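PDB 1Q35: iron binding protein FbpA from Mannheimia haemolytica, which binds ferric iron in the periplasm and probably serves as the solute-binding component of a bacterial iron-uptake system. Local coordinates for residues M64-A69 with G233-K238; G118-D123 with E152-E157. One frame throughout, in Å; residues are numbered along the deposited sequence. Where two conformers were deposited one is given.

Contact 1. Residues M64-A69 with G233-K238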
loop_
_atom_site.group_PDB
_atom_site.type_symbol
_atom_site.label_atom_id
_atom_site.label_comp_id
_atom_site.label_asym_id
_atom_site.label_seq_id
_atom_site.Cartn_x
_atom_site.Cartn_y
_atom_site.Cartn_z
ATOM N N MET A 64 -7.351 8.360 -5.786
ATOM C CA MET A 64 -8.214 9.536 -5.737
ATOM C C MET A 64 -7.614 10.710 -6.506
ATOM O O MET A 64 -8.356 11.498 -7.076
ATOM C CB MET A 64 -8.544 9.924 -4.293
ATOM C CG MET A 64 -9.362 8.886 -3.549
ATOM S SD MET A 64 -10.800 8.274 -4.463
ATOM C CE MET A 64 -11.695 9.785 -4.752
ATOM N N GLU A 65 -6.290 10.815 -6.580
ATOM C CA GLU A 65 -5.656 11.812 -7.442
ATOM C C GLU A 65 -6.129 11.619 -8.885
ATOM O O GLU A 65 -6.500 12.580 -9.567
ATOM C CB GLU A 65 -4.129 11.709 -7.383
ATOM C CG GLU A 65 -3.411 12.743 -8.244
ATOM C CD GLU A 65 -1.919 12.495 -8.379
ATOM O OE1 GLU A 65 -1.265 13.247 -9.138
ATOM O OE2 GLU A 65 -1.395 11.556 -7.738
ATOM N N ILE A 66 -6.121 10.371 -9.338
ATOM C CA ILE A 66 -6.507 10.027 -10.705
ATOM C C ILE A 66 -7.993 10.289 -10.932
ATOM O O ILE A 66 -8.384 10.920 -11.921
ATOM C CB ILE A 66 -6.148 8.544 -10.998
ATOM C CG1 ILE A 66 -4.626 8.358 -11.011
ATOM C CG2 ILE A 66 -6.755 8.082 -12.320
ATOM C CD1 ILE A 66 -4.168 6.933 -10.786
ATOM N N VAL A 67 -8.816 9.823 -10.005
ATOM C CA VAL A 67 -10.262 9.935 -10.123
ATOM C C VAL A 67 -10.710 11.400 -10.031
ATOM O O VAL A 67 -11.544 11.842 -10.829
ATOM C CB VAL A 67 -10.952 9.048 -9.065
ATOM C CG1 VAL A 67 -12.451 9.311 -8.997
ATOM C CG2 VAL A 67 -10.686 7.572 -9.378
ATOM N N ASN A 68 -10.132 12.153 -9.095
ATOM C CA ASN A 68 -10.445 13.578 -8.922
ATOM C C ASN A 68 -10.043 14.424 -10.122
ATOM O O ASN A 68 -10.654 15.465 -10.377
ATOM C CB ASN A 68 -9.746 14.162 -7.687
ATOM C CG ASN A 68 -10.326 13.661 -6.373
ATOM O OD1 ASN A 68 -11.419 13.106 -6.324
ATOM N ND2 ASN A 68 -9.570 13.857 -5.292
ATOM N N ALA A 69 -9.016 13.984 -10.845
ATOM C CA ALA A 69 -8.543 14.672 -12.048
ATOM C C ALA A 69 -9.356 14.299 -13.296
ATOM O O ALA A 69 -8.996 14.692 -14.408
ATOM C CB ALA A 69 -7.068 14.375 -12.272
ATOM N N GLY A 233 -5.113 -1.385 -5.996
ATOM C CA GLY A 233 -6.349 -1.188 -6.714
ATOM C C GLY A 233 -6.154 -0.946 -8.182
ATOM O O GLY A 233 -5.080 -1.175 -8.747
ATOM N N VAL A 234 -7.220 -0.475 -8.812
ATOM C CA VAL A 234 -7.221 -0.314 -10.248
ATOM C C VAL A 234 -8.273 0.692 -10.673
ATOM O O VAL A 234 -9.337 0.805 -10.055
ATOM C CB VAL A 234 -7.421 -1.674 -10.953
ATOM C CG1 VAL A 234 -8.791 -2.278 -10.647
ATOM C CG2 VAL A 234 -7.191 -1.549 -12.437
ATOM N N VAL A 235 -7.924 1.441 -11.713
ATOM C CA VAL A 235 -8.837 2.330 -12.411
ATOM C C VAL A 235 -8.743 2.021 -13.907
ATOM O O VAL A 235 -7.679 1.641 -14.409
ATOM C CB VAL A 235 -8.541 3.823 -12.150
ATOM C CG1 VAL A 235 -8.486 4.109 -10.662
ATOM C CG2 VAL A 235 -7.262 4.261 -12.831
ATOM N N ILE A 236 -9.857 2.169 -14.617
ATOM C CA ILE A 236 -9.855 2.136 -16.075
ATOM C C ILE A 236 -9.821 3.586 -16.556
ATOM O O ILE A 236 -10.635 4.408 -16.144
ATOM C CB ILE A 236 -11.055 1.331 -16.627
ATOM C CG1 ILE A 236 -10.845 -0.153 -16.297
ATOM C CG2 ILE A 236 -11.202 1.544 -18.137
ATOM C CD1 ILE A 236 -11.897 -1.099 -16.831
ATOM N N ALA A 237 -8.833 3.900 -17.387
ATOM C CA ALA A 237 -8.619 5.255 -17.865
ATOM C C ALA A 237 -9.804 5.761 -18.684
ATOM O O ALA A 237 -10.468 4.991 -19.393
ATOM C CB ALA A 237 -7.346 5.321 -18.687
ATOM N N LYS A 238 -10.042 7.066 -18.603
ATOM C CA LYS A 238 -11.194 7.700 -19.242
ATOM C C LYS A 238 -11.283 7.375 -20.732
ATOM O O LYS A 238 -12.373 7.149 -21.258
ATOM C CB LYS A 238 -11.135 9.221 -19.057
ATOM C CG LYS A 238 -12.303 9.976 -19.704
ATOM C CD LYS A 238 -12.285 11.449 -19.350
ATOM C CE LYS A 238 -13.470 12.183 -19.955
ATOM N NZ LYS A 238 -13.339 13.657 -19.779
#
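In Ile66, CG2 stands anti to the backbone N (chi1 -67° for the CG1 branch), and this sends the methyl from the helix toward the strand. Val235 answers with CG2 held between its own backbone N and carbonyl carbon, a crowded position that turns this methyl to the helix while CG1 lies beside the N. The two CG2 atoms, Ile66 CG2 and Val235 CG2, meet at 3.9 Å, ordinary van der Waals separation, with the two branched side chains crossing obliquely. A looser touch flanks this one, where Val67 CG2 comes within 4.3 Å of Val235 CG1. Val235 therefore presents one methyl to each of two consecutive helix residues. Its side chain was modelled in two conformers, so these methyl positions describe one of them.

The pair is a small example of helix-on-sheet packing in an alpha/beta domain of the solute-binding protein type. Helix 60-68 lies over strand 228-236 with the CA atoms of Val67 and Val235 8.1 Å apart. Leu55, on the neighbouring antiparallel strand 54-57, touches both Ile66 and Val235, while Val40 of helix 40-46 also packs on Ile66 and Trp95 on Val235. On the other side of the strand, Val234 and Ile236 pack against helix 243-254.

No hydrogen bond joins the helical segment to the strand segment. The strand's amides are instead engaged within the sheet and its margins, Val235 pairing with Leu55 and Val234 with Phe96. Between the two segments the contact is purely apolar, a modest 103 Å² summed over both sides, one patch of a larger helix-on-sheet interface, with the salt bridge of Lys238 to Asp70 at its margin as a second link between the two chain regions.

Contact 2. Residues G118-D123 with E152-E157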
loop_
_atom_site.group_PDB
_atom_site.type_symbol
_atom_site.label_atom_id
_atom_site.label_comp_id
_atom_site.label_asym_id
_atom_site.label_seq_id
_atom_site.Cartn_x
_atom_site.Cartn_y
_atom_site.Cartn_z
ATOM N N GLY A 118 -2.238 -2.127 22.878
ATOM C CA GLY A 118 -2.367 -0.699 23.100
ATOM C C GLY A 118 -1.300 0.141 22.421
ATOM O O GLY A 118 -1.445 1.355 22.343
ATOM N N PHE A 119 -0.235 -0.486 21.923
ATOM C CA PHE A 119 0.846 0.252 21.266
ATOM C C PHE A 119 0.356 0.910 19.980
ATOM O O PHE A 119 -0.317 0.289 19.172
ATOM C CB PHE A 119 2.033 -0.669 20.975
ATOM C CG PHE A 119 3.327 0.064 20.745
ATOM C CD1 PHE A 119 4.251 0.208 21.773
ATOM C CD2 PHE A 119 3.626 0.621 19.504
ATOM C CE1 PHE A 119 5.449 0.875 21.566
ATOM C CE2 PHE A 119 4.832 1.288 19.295
ATOM C CZ PHE A 119 5.734 1.416 20.327
ATOM N N ASP A 120 0.739 2.165 19.794
ATOM C CA ASP A 120 0.232 3.018 18.726
ATOM C C ASP A 120 1.414 3.525 17.903
ATOM O O ASP A 120 2.525 3.655 18.420
ATOM C CB ASP A 120 -0.495 4.196 19.382
ATOM C CG ASP A 120 -1.400 4.957 18.444
ATOM O OD1 ASP A 120 -0.931 5.480 17.408
ATOM O OD2 ASP A 120 -2.603 5.132 18.725
ATOM N N TYR A 121 1.180 3.831 16.628
ATOM C CA TYR A 121 2.142 4.623 15.847
ATOM C C TYR A 121 2.687 5.799 16.657
ATOM O O TYR A 121 3.880 6.082 16.619
ATOM C CB TYR A 121 1.500 5.165 14.562
ATOM C CG TYR A 121 0.909 4.082 13.698
ATOM C CD1 TYR A 121 1.698 3.349 12.821
ATOM C CD2 TYR A 121 -0.442 3.760 13.786
ATOM C CE1 TYR A 121 1.156 2.338 12.042
ATOM C CE2 TYR A 121 -0.988 2.746 13.020
ATOM C CZ TYR A 121 -0.189 2.044 12.150
ATOM O OH TYR A 121 -0.735 1.029 11.406
ATOM N N LEU A 122 1.800 6.481 17.374
ATOM C CA LEU A 122 2.160 7.660 18.159
ATOM C C LEU A 122 3.277 7.408 19.155
ATOM O O LEU A 122 4.039 8.321 19.479
ATOM C CB LEU A 122 0.945 8.181 18.925
ATOM C CG LEU A 122 -0.162 8.816 18.089
ATOM C CD1 LEU A 122 -1.410 8.976 18.932
ATOM C CD2 LEU A 122 0.291 10.158 17.521
ATOM N N ASP A 123 3.366 6.192 19.676
ATOM C CA ASP A 123 4.400 5.870 20.654
ATOM C C ASP A 123 5.809 6.003 20.079
ATOM O O ASP A 123 6.740 6.320 20.813
ATOM C CB ASP A 123 4.136 4.497 21.269
ATOM C CG ASP A 123 2.886 4.507 22.109
ATOM O OD1 ASP A 123 1.985 3.702 21.870
ATOM O OD2 ASP A 123 2.673 5.355 22.997
ATOM N N GLU A 152 -6.901 12.997 9.986
ATOM C CA GLU A 152 -8.340 12.803 10.189
ATOM C C GLU A 152 -8.655 12.594 11.672
ATOM O O GLU A 152 -9.631 13.135 12.196
ATOM C CB GLU A 152 -8.844 11.612 9.366
ATOM C CG GLU A 152 -10.359 11.454 9.340
ATOM C CD GLU A 152 -11.071 12.413 8.400
ATOM O OE1 GLU A 152 -10.452 13.376 7.900
ATOM O OE2 GLU A 152 -12.283 12.203 8.159
ATOM N N HIS A 153 -7.821 11.812 12.350
ATOM C CA HIS A 153 -8.053 11.463 13.746
ATOM C C HIS A 153 -7.651 12.554 14.733
ATOM O O HIS A 153 -8.258 12.664 15.793
ATOM C CB HIS A 153 -7.290 10.187 14.114
ATOM C CG HIS A 153 -7.683 8.981 13.320
ATOM N ND1 HIS A 153 -8.995 8.641 13.058
ATOM C CD2 HIS A 153 -6.925 8.018 12.751
ATOM C CE1 HIS A 153 -9.023 7.524 12.353
ATOM N NE2 HIS A 153 -7.780 7.127 12.150
ATOM N N TYR A 154 -6.616 13.333 14.412
ATOM C CA TYR A 154 -5.956 14.186 15.407
ATOM C C TYR A 154 -5.768 15.642 15.018
ATOM O O TYR A 154 -5.434 16.455 15.880
ATOM C CB TYR A 154 -4.569 13.632 15.730
ATOM C CG TYR A 154 -4.558 12.196 16.190
ATOM C CD1 TYR A 154 -3.832 11.241 15.496
ATOM C CD2 TYR A 154 -5.274 11.789 17.309
ATOM C CE1 TYR A 154 -3.818 9.918 15.900
ATOM C CE2 TYR A 154 -5.260 10.465 17.730
ATOM C CZ TYR A 154 -4.530 9.541 17.022
ATOM O OH TYR A 154 -4.497 8.231 17.422
ATOM N N GLY A 155 -5.941 15.966 13.743
ATOM C CA GLY A 155 -5.658 17.299 13.244
ATOM C C GLY A 155 -4.185 17.525 12.934
ATOM O O GLY A 155 -3.321 16.696 13.261
ATOM N N ILE A 156 -3.888 18.661 12.313
ATOM C CA ILE A 156 -2.534 18.899 11.809
ATOM C C ILE A 156 -1.526 19.298 12.879
ATOM O O ILE A 156 -0.335 19.069 12.690
ATOM C CB ILE A 156 -2.497 19.896 10.619
ATOM C CG1 ILE A 156 -2.867 21.325 11.042
ATOM C CG2 ILE A 156 -3.380 19.385 9.494
ATOM C CD1 ILE A 156 -2.595 22.334 9.949
ATOM N N GLU A 157 -1.957 19.904 13.977
ATOM C CA GLU A 157 -1.005 20.283 15.026
ATOM C C GLU A 157 -0.423 19.041 15.706
ATOM O O GLU A 157 0.796 18.901 15.839
ATOM C CB GLU A 157 -1.649 21.208 16.060
ATOM C CG GLU A 157 -1.900 22.610 15.540
ATOM C CD GLU A 157 -2.533 23.530 16.575
ATOM O OE1 GLU A 157 -2.939 23.055 17.660
ATOM O OE2 GLU A 157 -2.630 24.745 16.286
HETATM O O HOH W 1 -2.614 6.867 15.783
#
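Tyr154 reaches from its helix toward Leu122 and Asp120, with the phenol end doing the touching. Leu122 CD1 lies 3.5 Å from Tyr154 OH and approaches the ring obliquely, coming at it from the opposite direction. The carboxylate of Asp120 stops short of a direct bond: its OD2 is 3.9 Å from Tyr154 OH, and the carboxylate and ring planes are 52° apart. A water in the plane of the ring, at its edge, fills the polar role. It donates to Asp120 OD1 at 2.7 Å and is hydrogen-bonded to Tyr154 OH at 2.8 Å.

The next shell fixes Asp120. With CG anti to the backbone N (chi1 -164°), the carboxylate folds back over the start of the 3-10 turn, and OD1 accepts the amide of Leu122 in an Asx turn; Leu122 N to Asp120 OD1 is 2.9 Å and almost straight, though the amide meets the anti side from 30° out of the carboxylate plane. A second side-chain bond steadies the turn, Asp120 N giving to Asp123 OD1, also at 2.9 Å, and Asp123 OD2 has a salt bridge with Lys126. Behind Tyr154, CB of His153 sits over the centre of one ring face, and farther out His153 stacks on His225. Leu122 is itself packed against Met150 and Phe162 of helix 141-168, whose first turn carries Tyr142, an iron ligand in the metal-loaded protein but without metal here.

Asp120 OD1 thus serves two donors at once, a backbone amide and a water, which would probably stabilise a negative charge there, and the amide bond helps hold the carboxylate in place for the water. The loop and the helix are joined by a mixed seam: one methyl against a phenol, and beside it a single water that carries the hydrogen bonding the two residues do not make directly.

Overall arrangement
From the N terminus the chain enters contact 1 through helix 60-68, then runs along strand 96-108 to the loop 118-123, where contact 2 begins. Helix 141-168 closes that second loop after only 28 intervening residues, and strand 228-236 finally closes the first after 163. Contact 2 is accordingly enclosed by contact 1 along the sequence, with no crossing. In space they are separate: their centres are 29 Å apart and their nearest atoms about 12 Å. One ties a helix to the sheet, the other a surface loop to a long helix, at separate places in a fold consistent with the two lobes of periplasmic binding proteins.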